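Long-range contacts in class I phosphodiesterase PDEB1 (PDB 2R8Q), which belongs to the class I phosphodiesterases and holds a zinc and a magnesium ion side by side in an all-helical catalytic domain: residues L153-P158 against K284-E289; F102-D107 against V139-H144; E22-V27 against F86-R91. All blocks are in the same frame, centred on the assembly; numbering follows the deposited sequence.

In the fold
Contact 2 is the core of the three: wholly buried near the centre of the chain, it ties helix 102-118 to the loop after helix 127-139 through a zinc ion. Contact 3 is partly buried; its segments, on helices 21-28 and 80-92, meet by aliphatic packing and one bridging water, with a salt bridge just beyond. The two touch, since Phe86, Cys90 and Arg91 pack on Val139, Leu142 and Phe102; helix 80-92 thus packs on the outer helix and on the segments that carry metal ligands. Contact 1 lies apart on the surface, its nearest atoms about 12 Å from contact 2, and joins two helix ends through a water, methyl groups and loosely placed charges.

Contact 1 of 3, residues L153-P158 against K284-E289; sequences LKTDSP and KEKGVE
Thr155 OG1 has two partners: it gives its proton to Phe151 O, one turn back in helix 149-154, and accepts one from a water that also receives a proton from Lys286 NZ. The water lies 2.7 Å from Thr155 OG1 and 2.6 Å from Lys286 NZ, and the angle at its oxygen, near 113°, makes a bent bridge between hydroxyl and ammonium. With its OG1 set between the backbone N and the carbonyl carbon (chi1 61°), Thr155 has the hydroxyl turned back to the helix while methyl CG2 faces the other segment. There the extended Lys286 chain passes obliquely, its CD 3.6 Å from Thr155 CG2, so the aliphatic part of the lysine packs on a methyl and its tip reaches the water. Val288 packs beside them, its CG1 3.5 Å from Lys154 O and its CG2 4.2 Å from Thr155 CG2. Farther along, Lys154, extended beyond CG, brings NZ to 4.5 Å from Glu289 OE2, too far for a salt bridge, though a weak attraction is possible. Beyond the contact, Asp156 packs on Ala201 of the second subunit and Pro158 on Tyr204 of that subunit. Segment 153-158 is the short turn between helix 149-154 and helix 158-166, which Ser157 caps through OG to Gly160 N. On the surface of the catalytic domain, then, two helix ends meet through neighbouring residues, each closed by a Schellman motif with a positive-phi residue: Asp156, after Thr155, in one and Gly287 in the other.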
loop_
_atom_site.group_PDB
_atom_site.type_symbol
_atom_site.label_atom_id
_atom_site.label_comp_id
_atom_site.label_asym_id
_atom_site.label_seq_id
_atom_site.Cartn_x
_atom_site.Cartn_y
_atom_site.Cartn_z
ATOM N N LEU A 153 -13.918 6.844 -3.678
ATOM C CA LEU A 153 -14.076 7.227 -5.072
ATOM C C LEU A 153 -14.964 8.464 -5.206
ATOM O O LEU A 153 -14.627 9.404 -5.925
ATOM C CB LEU A 153 -14.675 6.064 -5.866
ATOM C CG LEU A 153 -13.860 4.768 -5.869
ATOM C CD1 LEU A 153 -14.600 3.699 -6.658
ATOM C CD2 LEU A 153 -12.485 5.021 -6.474
ATOM N N LYS A 154 -16.089 8.463 -4.497
ATOM C CA LYS A 154 -17.034 9.578 -4.546
ATOM C C LYS A 154 -16.472 10.918 -4.078
ATOM O O LYS A 154 -16.860 11.971 -4.587
ATOM C CB LYS A 154 -18.272 9.265 -3.699
ATOM C CG LYS A 154 -19.113 8.104 -4.181
ATOM C CD LYS A 154 -20.308 7.906 -3.254
ATOM C CE LYS A 154 -21.216 6.787 -3.731
ATOM N NZ LYS A 154 -22.327 6.541 -2.768
ATOM N N THR A 155 -15.568 10.878 -3.106
ATOM C CA THR A 155 -14.996 12.096 -2.542
ATOM C C THR A 155 -13.635 12.511 -3.092
ATOM O O THR A 155 -12.997 13.413 -2.549
ATOM C CB THR A 155 -14.870 11.971 -1.015
ATOM O OG1 THR A 155 -14.006 10.870 -0.700
ATOM C CG2 THR A 155 -16.237 11.728 -0.386
ATOM N N ASP A 156 -13.191 11.858 -4.158
ATOM C CA ASP A 156 -11.896 12.177 -4.752
ATOM C C ASP A 156 -10.767 12.097 -3.726
ATOM O O ASP A 156 -9.815 12.879 -3.772
ATOM C CB ASP A 156 -11.923 13.579 -5.374
ATOM C CG ASP A 156 -12.760 13.645 -6.637
ATOM O OD1 ASP A 156 -13.973 13.346 -6.571
ATOM O OD2 ASP A 156 -12.204 13.997 -7.699
ATOM N N SER A 157 -10.881 11.157 -2.793
ATOM C CA SER A 157 -9.858 10.972 -1.771
ATOM C C SER A 157 -8.593 10.472 -2.461
ATOM O O SER A 157 -8.666 9.799 -3.488
ATOM C CB SER A 157 -10.318 9.944 -0.739
ATOM O OG SER A 157 -10.551 8.685 -1.350
ATOM N N PRO A 158 -7.412 10.803 -1.912
ATOM C CA PRO A 158 -6.158 10.354 -2.528
ATOM C C PRO A 158 -6.115 8.842 -2.748
ATOM O O PRO A 158 -5.659 8.370 -3.792
ATOM C CB PRO A 158 -5.102 10.829 -1.536
ATOM C CG PRO A 158 -5.711 12.089 -0.999
ATOM C CD PRO A 158 -7.146 11.678 -0.759
ATOM N N LYS A 284 -22.467 14.003 3.530
ATOM C CA LYS A 284 -23.252 15.229 3.480
ATOM C C LYS A 284 -22.322 16.421 3.664
ATOM O O LYS A 284 -22.520 17.475 3.061
ATOM C CB LYS A 284 -24.317 15.234 4.578
ATOM C CG LYS A 284 -25.380 14.161 4.406
ATOM C CD LYS A 284 -26.417 14.221 5.512
ATOM C CE LYS A 284 -27.426 13.093 5.371
ATOM N NZ LYS A 284 -28.472 13.158 6.433
ATOM N N GLU A 285 -21.300 16.246 4.495
ATOM C CA GLU A 285 -20.343 17.315 4.750
ATOM C C GLU A 285 -19.439 17.560 3.548
ATOM O O GLU A 285 -18.907 18.657 3.377
ATOM C CB GLU A 285 -19.495 16.983 5.980
ATOM C CG GLU A 285 -20.292 16.921 7.274
ATOM C CD GLU A 285 -19.420 16.659 8.484
ATOM O OE1 GLU A 285 -18.507 17.472 8.749
ATOM O OE2 GLU A 285 -19.647 15.640 9.173
ATOM N N LYS A 286 -19.267 16.541 2.712
ATOM C CA LYS A 286 -18.427 16.671 1.529
ATOM C C LYS A 286 -19.237 16.968 0.266
ATOM O O LYS A 286 -18.685 17.070 -0.833
ATOM C CB LYS A 286 -17.579 15.408 1.350
ATOM C CG LYS A 286 -16.610 15.198 2.507
ATOM C CD LYS A 286 -15.664 14.032 2.288
ATOM C CE LYS A 286 -14.649 13.959 3.426
ATOM N NZ LYS A 286 -13.660 12.857 3.256
ATOM N N GLY A 287 -20.548 17.111 0.430
ATOM C CA GLY A 287 -21.411 17.422 -0.696
ATOM C C GLY A 287 -21.607 16.337 -1.738
ATOM O O GLY A 287 -21.803 16.634 -2.914
ATOM N N VAL A 288 -21.557 15.076 -1.324
ATOM C CA VAL A 288 -21.752 13.983 -2.267
ATOM C C VAL A 288 -23.031 13.219 -1.953
ATOM O O VAL A 288 -23.629 13.400 -0.894
ATOM C CB VAL A 288 -20.557 13.005 -2.267
ATOM C CG1 VAL A 288 -19.299 13.733 -2.720
ATOM C CG2 VAL A 288 -20.365 12.413 -0.882
ATOM N N GLU A 289 -23.441 12.367 -2.887
ATOM C CA GLU A 289 -24.655 11.572 -2.748
ATOM C C GLU A 289 -24.637 10.639 -1.543
ATOM O O GLU A 289 -23.625 10.002 -1.247
ATOM C CB GLU A 289 -24.885 10.752 -4.019
ATOM C CG GLU A 289 -26.050 9.777 -3.934
ATOM C CD GLU A 289 -26.203 8.946 -5.193
ATOM O OE1 GLU A 289 -26.489 9.528 -6.262
ATOM O OE2 GLU A 289 -26.033 7.710 -5.114
HETATM O O HOH W 1 -12.346 11.808 1.277
#

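Contact 2 of 3, residues F102-D107 against V139-H144. With ZN (zinc ion), chain C; MG (magnesium ion), chain D.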
loop_
_atom_site.group_PDB
_atom_site.type_symbol
_atom_site.label_atom_id
_atom_site.label_comp_id
_atom_site.label_asym_id
_atom_site.label_seq_id
_atom_site.Cartn_x
_atom_site.Cartn_y
_atom_site.Cartn_z
ATOM N N PHE A 102 -11.732 -3.656 16.405
ATOM C CA PHE A 102 -11.121 -4.925 16.776
ATOM C C PHE A 102 -12.137 -6.029 17.085
ATOM O O PHE A 102 -11.903 -7.193 16.773
ATOM C CB PHE A 102 -10.183 -4.706 17.972
ATOM C CG PHE A 102 -9.385 -5.922 18.367
ATOM C CD1 PHE A 102 -8.525 -6.542 17.461
ATOM C CD2 PHE A 102 -9.466 -6.423 19.665
ATOM C CE1 PHE A 102 -7.755 -7.641 17.839
ATOM C CE2 PHE A 102 -8.701 -7.524 20.058
ATOM C CZ PHE A 102 -7.843 -8.134 19.147
ATOM N N TYR A 103 -13.270 -5.679 17.686
ATOM C CA TYR A 103 -14.269 -6.693 18.015
ATOM C C TYR A 103 -14.822 -7.419 16.795
ATOM O O TYR A 103 -15.171 -8.597 16.880
ATOM C CB TYR A 103 -15.409 -6.071 18.817
ATOM C CG TYR A 103 -14.931 -5.389 20.076
ATOM C CD1 TYR A 103 -15.101 -4.016 20.253
ATOM C CD2 TYR A 103 -14.289 -6.110 21.085
ATOM C CE1 TYR A 103 -14.648 -3.377 21.405
ATOM C CE2 TYR A 103 -13.828 -5.478 22.240
ATOM C CZ TYR A 103 -14.011 -4.114 22.392
ATOM O OH TYR A 103 -13.562 -3.470 23.526
ATOM N N HIS A 104 -14.911 -6.727 15.664
ATOM C CA HIS A 104 -15.407 -7.366 14.451
ATOM C C HIS A 104 -14.464 -8.469 13.985
ATOM O O HIS A 104 -14.915 -9.544 13.598
ATOM C CB HIS A 104 -15.572 -6.343 13.317
ATOM C CG HIS A 104 -15.710 -6.962 11.956
ATOM N ND1 HIS A 104 -16.788 -7.746 11.596
ATOM C CD2 HIS A 104 -14.919 -6.888 10.860
ATOM C CE1 HIS A 104 -16.655 -8.121 10.335
ATOM N NE2 HIS A 104 -15.529 -7.613 9.865
ATOM N N VAL A 105 -13.155 -8.220 14.016
ATOM C CA VAL A 105 -12.235 -9.256 13.546
ATOM C C VAL A 105 -12.096 -10.394 14.550
ATOM O O VAL A 105 -11.856 -11.534 14.164
ATOM C CB VAL A 105 -10.842 -8.680 13.147
ATOM C CG1 VAL A 105 -11.024 -7.637 12.044
ATOM C CG2 VAL A 105 -10.124 -8.077 14.346
ATOM N N VAL A 106 -12.268 -10.094 15.834
ATOM C CA VAL A 106 -12.219 -11.134 16.854
ATOM C C VAL A 106 -13.432 -12.027 16.575
ATOM O O VAL A 106 -13.345 -13.257 16.616
ATOM C CB VAL A 106 -12.323 -10.525 18.274
ATOM C CG1 VAL A 106 -12.610 -11.620 19.305
ATOM C CG2 VAL A 106 -11.020 -9.807 18.612
ATOM N N ASP A 107 -14.564 -11.396 16.272
ATOM C CA ASP A 107 -15.780 -12.137 15.957
ATOM C C ASP A 107 -15.609 -13.003 14.707
ATOM O O ASP A 107 -16.003 -14.163 14.699
ATOM C CB ASP A 107 -16.951 -11.171 15.758
ATOM C CG ASP A 107 -18.212 -11.868 15.287
ATOM O OD1 ASP A 107 -18.622 -12.859 15.929
ATOM O OD2 ASP A 107 -18.799 -11.418 14.278
ATOM N N VAL A 139 -6.379 -9.888 10.502
ATOM C CA VAL A 139 -5.792 -8.803 9.723
ATOM C C VAL A 139 -6.686 -8.318 8.589
ATOM O O VAL A 139 -6.380 -7.314 7.957
ATOM C CB VAL A 139 -4.455 -9.232 9.055
ATOM C CG1 VAL A 139 -3.498 -9.804 10.092
ATOM C CG2 VAL A 139 -4.726 -10.252 7.956
ATOM N N HIS A 140 -7.802 -9.002 8.355
ATOM C CA HIS A 140 -8.638 -8.672 7.204
ATOM C C HIS A 140 -9.281 -7.293 7.067
ATOM O O HIS A 140 -9.723 -6.944 5.973
ATOM C CB HIS A 140 -9.686 -9.779 6.978
ATOM C CG HIS A 140 -11.014 -9.513 7.610
ATOM N ND1 HIS A 140 -11.277 -9.774 8.938
ATOM C CD2 HIS A 140 -12.158 -9.011 7.090
ATOM C CE1 HIS A 140 -12.526 -9.443 9.208
ATOM N NE2 HIS A 140 -13.084 -8.978 8.104
ATOM N N ASP A 141 -9.320 -6.508 8.143
ATOM C CA ASP A 141 -9.895 -5.160 8.087
ATOM C C ASP A 141 -8.975 -4.099 8.706
ATOM O O ASP A 141 -9.425 -3.005 9.044
ATOM C CB ASP A 141 -11.253 -5.107 8.805
ATOM C CG ASP A 141 -12.407 -5.445 7.893
ATOM O OD1 ASP A 141 -12.351 -5.050 6.712
ATOM O OD2 ASP A 141 -13.374 -6.086 8.361
ATOM N N LEU A 142 -7.690 -4.413 8.833
ATOM C CA LEU A 142 -6.738 -3.480 9.447
ATOM C C LEU A 142 -6.843 -2.018 9.013
ATOM O O LEU A 142 -6.824 -1.706 7.829
ATOM C CB LEU A 142 -5.303 -3.961 9.209
ATOM C CG LEU A 142 -4.845 -5.232 9.934
ATOM C CD1 LEU A 142 -3.561 -5.755 9.296
ATOM C CD2 LEU A 142 -4.627 -4.939 11.412
ATOM N N ASP A 143 -6.942 -1.134 10.001
ATOM C CA ASP A 143 -7.005 0.311 9.784
ATOM C C ASP A 143 -8.216 0.799 8.989
ATOM O O ASP A 143 -8.152 1.818 8.297
ATOM C CB ASP A 143 -5.695 0.778 9.132
ATOM C CG ASP A 143 -5.533 2.290 9.135
ATOM O OD1 ASP A 143 -5.802 2.927 10.177
ATOM O OD2 ASP A 143 -5.114 2.842 8.093
ATOM N N HIS A 144 -9.318 0.063 9.084
ATOM C CA HIS A 144 -10.552 0.463 8.413
ATOM C C HIS A 144 -10.928 1.806 9.047
ATOM O O HIS A 144 -10.794 1.985 10.261
ATOM C CB HIS A 144 -11.643 -0.582 8.669
ATOM C CG HIS A 144 -12.796 -0.507 7.718
ATOM N ND1 HIS A 144 -13.690 0.542 7.707
ATOM C CD2 HIS A 144 -13.211 -1.363 6.753
ATOM C CE1 HIS A 144 -14.605 0.329 6.779
ATOM N NE2 HIS A 144 -14.338 -0.821 6.186
HETATM ZN ZN ZN C . -14.788 -7.575 7.797
HETATM MG MG MG D . -13.502 -5.511 4.935
HETATM O O HOH W 2 -14.570 -7.274 5.672
HETATM O O HOH W 3 -16.607 -6.298 7.246
HETATM O O HOH W 4 -12.580 -3.688 4.074
HETATM O O HOH W 5 -14.257 -5.929 2.918
HETATM O O HOH W 6 -15.284 -4.267 5.369
#
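This is a buried, metal-mediated contact near the centre of the chain: a zinc ion joins His104, on helix 102-118, to His140 and Asp141, in the loop that follows helix 127-139. His104 NE2 and His140 NE2 each bind the zinc at 2.2 Å, and Asp141 OD2 at 2.1 Å. Asp254 and two waters bring the ligands to six. The close approach of His104 NE2 to Asp141 OD2, 3.0 Å, comes from shared coordination and is not a hydrogen bond; OD2 lies in the plane of the His104 ring at its edge, with ring and carboxylate planes 32° apart. The His104 and His140 rings are turned obliquely, their planes at 57°. His140 and Asp141 are the consecutive pair that gives the HD clan its name, and here the aspartate serves two metals: its OD1 binds the magnesium ion at 2.2 Å, and a water 2.2 Å from both the zinc and the magnesium forms a second bridge beside the carboxylate. His140 reaches the zinc with an uncommon first torsion (chi1 95°), and its ND1 is hydrogen-bonded to Ala137 O, which helps to fix the ring's rotation and leaves NE2 for the metal. Val105 CG1 packs against the pair, 3.7 Å from His140 CE1 and 4.1 Å from Asp141 CB, with the valine and histidine side chains running past each other in opposite directions. Asp141 also packs on His100 and on His176 of helix 171-184, and the side chain of His104 lies about 6 Å from the bound 3-isobutyl-1-methylxanthine.

Contact 3 of 3, residues E22-V27 against F86-R91; sequences EEREAV and FILQCR
The segments of helix 21-28 and helix 80-92 meet almost at a right angle, 100° between their directions, with axes 11.1 Å apart and Arg24 and Leu88 nearest in the backbone. Leu88 makes most of the contact. Its CD2 meets Val27 CG2 at 3.8 Å, the two side chains sliding past each other in opposite directions, while its CD1 lies 4.0 Å from Glu23 O and 4.1 Å from Arg24 CG, the arginine chain crossing it squarely. The same CD2 rests over the centre of the Arg91 guanidinium, 3.3 Å above its plane, so leucine and arginine are layered within one helix. Arg91 bends at chi3 (71°) to bring this flat group toward helix 21-28, where a water in the guanidinium plane, 2.9 Å from Arg91 NH2, donates to Glu23 O at 2.8 Å. No direct hydrogen bond joins the two segments themselves, but Asn85 and Arg92 flank Phe86-Arg91 on helix 80-92. Between the segments, then, methyls pack on each other, on the aliphatic base of Arg24 and on the Glu23 carbonyl, with one water as polar link; just beyond, Glu23 OE2 (salt bridge to Arg92) and Arg24 NH1 (hydrogen bond to Asn85) tie helix 21-28 directly to helix 80-92, while Arg91 NH1 turns to a salt bridge with Asp57 of helix 55-68.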
loop_
_atom_site.group_PDB
_atom_site.type_symbol
_atom_site.label_atom_id
_atom_site.label_comp_id
_atom_site.label_asym_id
_atom_site.label_seq_id
_atom_site.Cartn_x
_atom_site.Cartn_y
_atom_site.Cartn_z
ATOM N N GLU A 22 4.036 -5.330 29.868
ATOM C CA GLU A 22 2.832 -4.877 30.549
ATOM C C GLU A 22 1.598 -5.094 29.678
ATOM O O GLU A 22 0.553 -5.516 30.169
ATOM C CB GLU A 22 2.950 -3.393 30.916
ATOM C CG GLU A 22 3.919 -3.093 32.056
ATOM C CD GLU A 22 5.380 -3.094 31.635
ATOM O OE1 GLU A 22 6.241 -2.848 32.508
ATOM O OE2 GLU A 22 5.678 -3.332 30.443
ATOM N N GLU A 23 1.718 -4.803 28.385
ATOM C CA GLU A 23 0.591 -4.988 27.474
ATOM C C GLU A 23 0.210 -6.462 27.382
ATOM O O GLU A 23 -0.972 -6.806 27.343
ATOM C CB GLU A 23 0.928 -4.450 26.079
ATOM C CG GLU A 23 1.244 -2.963 26.041
ATOM C CD GLU A 23 1.610 -2.478 24.652
ATOM O OE1 GLU A 23 0.698 -2.328 23.809
ATOM O OE2 GLU A 23 2.811 -2.253 24.398
ATOM N N ARG A 24 1.211 -7.339 27.341
ATOM C CA ARG A 24 0.936 -8.766 27.270
ATOM C C ARG A 24 0.331 -9.228 28.591
ATOM O O ARG A 24 -0.609 -10.022 28.610
ATOM C CB ARG A 24 2.218 -9.556 26.964
ATOM C CG ARG A 24 2.722 -9.401 25.530
ATOM C CD ARG A 24 3.863 -10.370 25.223
ATOM N NE ARG A 24 5.094 -10.015 25.926
ATOM C CZ ARG A 24 6.002 -9.162 25.461
ATOM N NH1 ARG A 24 5.826 -8.579 24.284
ATOM N NH2 ARG A 24 7.082 -8.876 26.182
ATOM N N GLU A 25 0.871 -8.716 29.695
ATOM C CA GLU A 25 0.388 -9.068 31.024
ATOM C C GLU A 25 -1.077 -8.698 31.221
ATOM O O GLU A 25 -1.831 -9.437 31.851
ATOM C CB GLU A 25 1.250 -8.378 32.085
ATOM C CG GLU A 25 2.609 -9.040 32.287
ATOM C CD GLU A 25 3.639 -8.103 32.894
ATOM O OE1 GLU A 25 3.264 -7.270 33.749
ATOM O OE2 GLU A 25 4.830 -8.209 32.524
ATOM N N ALA A 26 -1.475 -7.557 30.673
ATOM C CA ALA A 26 -2.854 -7.092 30.794
ATOM C C ALA A 26 -3.827 -8.053 30.118
ATOM O O ALA A 26 -4.988 -8.148 30.512
ATOM C CB ALA A 26 -2.988 -5.696 30.197
ATOM N N VAL A 27 -3.359 -8.762 29.095
ATOM C CA VAL A 27 -4.222 -9.714 28.400
ATOM C C VAL A 27 -4.247 -11.050 29.137
ATOM O O VAL A 27 -5.310 -11.633 29.354
ATOM C CB VAL A 27 -3.747 -9.963 26.945
ATOM C CG1 VAL A 27 -4.628 -11.015 26.281
ATOM C CG2 VAL A 27 -3.789 -8.660 26.154
ATOM N N PHE A 86 1.391 -10.712 17.955
ATOM C CA PHE A 86 0.672 -10.548 16.688
ATOM C C PHE A 86 -0.740 -10.025 16.950
ATOM O O PHE A 86 -1.183 -9.060 16.327
ATOM C CB PHE A 86 0.607 -11.885 15.944
ATOM C CG PHE A 86 -0.257 -11.858 14.713
ATOM C CD1 PHE A 86 0.192 -11.241 13.545
ATOM C CD2 PHE A 86 -1.515 -12.448 14.722
ATOM C CE1 PHE A 86 -0.605 -11.217 12.405
ATOM C CE2 PHE A 86 -2.323 -12.430 13.585
ATOM C CZ PHE A 86 -1.865 -11.813 12.428
ATOM N N ILE A 87 -1.444 -10.656 17.883
ATOM C CA ILE A 87 -2.800 -10.231 18.216
ATOM C C ILE A 87 -2.802 -8.763 18.653
ATOM O O ILE A 87 -3.647 -7.979 18.220
ATOM C CB ILE A 87 -3.382 -11.113 19.339
ATOM C CG1 ILE A 87 -3.548 -12.545 18.828
ATOM C CG2 ILE A 87 -4.717 -10.549 19.819
ATOM C CD1 ILE A 87 -3.875 -13.557 19.913
ATOM N N LEU A 88 -1.841 -8.381 19.489
ATOM C CA LEU A 88 -1.774 -7.002 19.968
ATOM C C LEU A 88 -1.346 -6.006 18.896
ATOM O O LEU A 88 -1.764 -4.851 18.926
ATOM C CB LEU A 88 -0.840 -6.907 21.179
ATOM C CG LEU A 88 -1.359 -7.630 22.427
ATOM C CD1 LEU A 88 -0.299 -7.605 23.514
ATOM C CD2 LEU A 88 -2.643 -6.957 22.909
ATOM N N GLN A 89 -0.508 -6.442 17.956
ATOM C CA GLN A 89 -0.084 -5.557 16.878
ATOM C C GLN A 89 -1.286 -5.320 15.967
ATOM O O GLN A 89 -1.457 -4.231 15.421
ATOM C CB GLN A 89 1.080 -6.171 16.090
ATOM C CG GLN A 89 2.418 -6.150 16.843
ATOM C CD GLN A 89 3.030 -4.757 16.947
ATOM O OE1 GLN A 89 2.403 -3.755 16.600
ATOM N NE2 GLN A 89 4.269 -4.692 17.436
ATOM N N CYS A 90 -2.124 -6.343 15.807
ATOM C CA CYS A 90 -3.328 -6.196 14.990
ATOM C C CYS A 90 -4.285 -5.229 15.693
ATOM O O CYS A 90 -4.805 -4.291 15.085
ATOM C CB CYS A 90 -4.029 -7.548 14.797
ATOM S SG CYS A 90 -3.250 -8.681 13.607
ATOM N N ARG A 91 -4.505 -5.456 16.984
ATOM C CA ARG A 91 -5.410 -4.620 17.761
ATOM C C ARG A 91 -5.061 -3.137 17.658
ATOM O O ARG A 91 -5.947 -2.285 17.541
ATOM C CB ARG A 91 -5.395 -5.066 19.227
ATOM C CG ARG A 91 -6.477 -4.418 20.075
ATOM C CD ARG A 91 -6.437 -4.910 21.512
ATOM N NE ARG A 91 -5.271 -4.407 22.233
ATOM C CZ ARG A 91 -5.029 -4.649 23.517
ATOM N NH1 ARG A 91 -5.870 -5.390 24.223
ATOM N NH2 ARG A 91 -3.954 -4.132 24.102
HETATM O O HOH W 7 -2.894 -4.920 26.692
#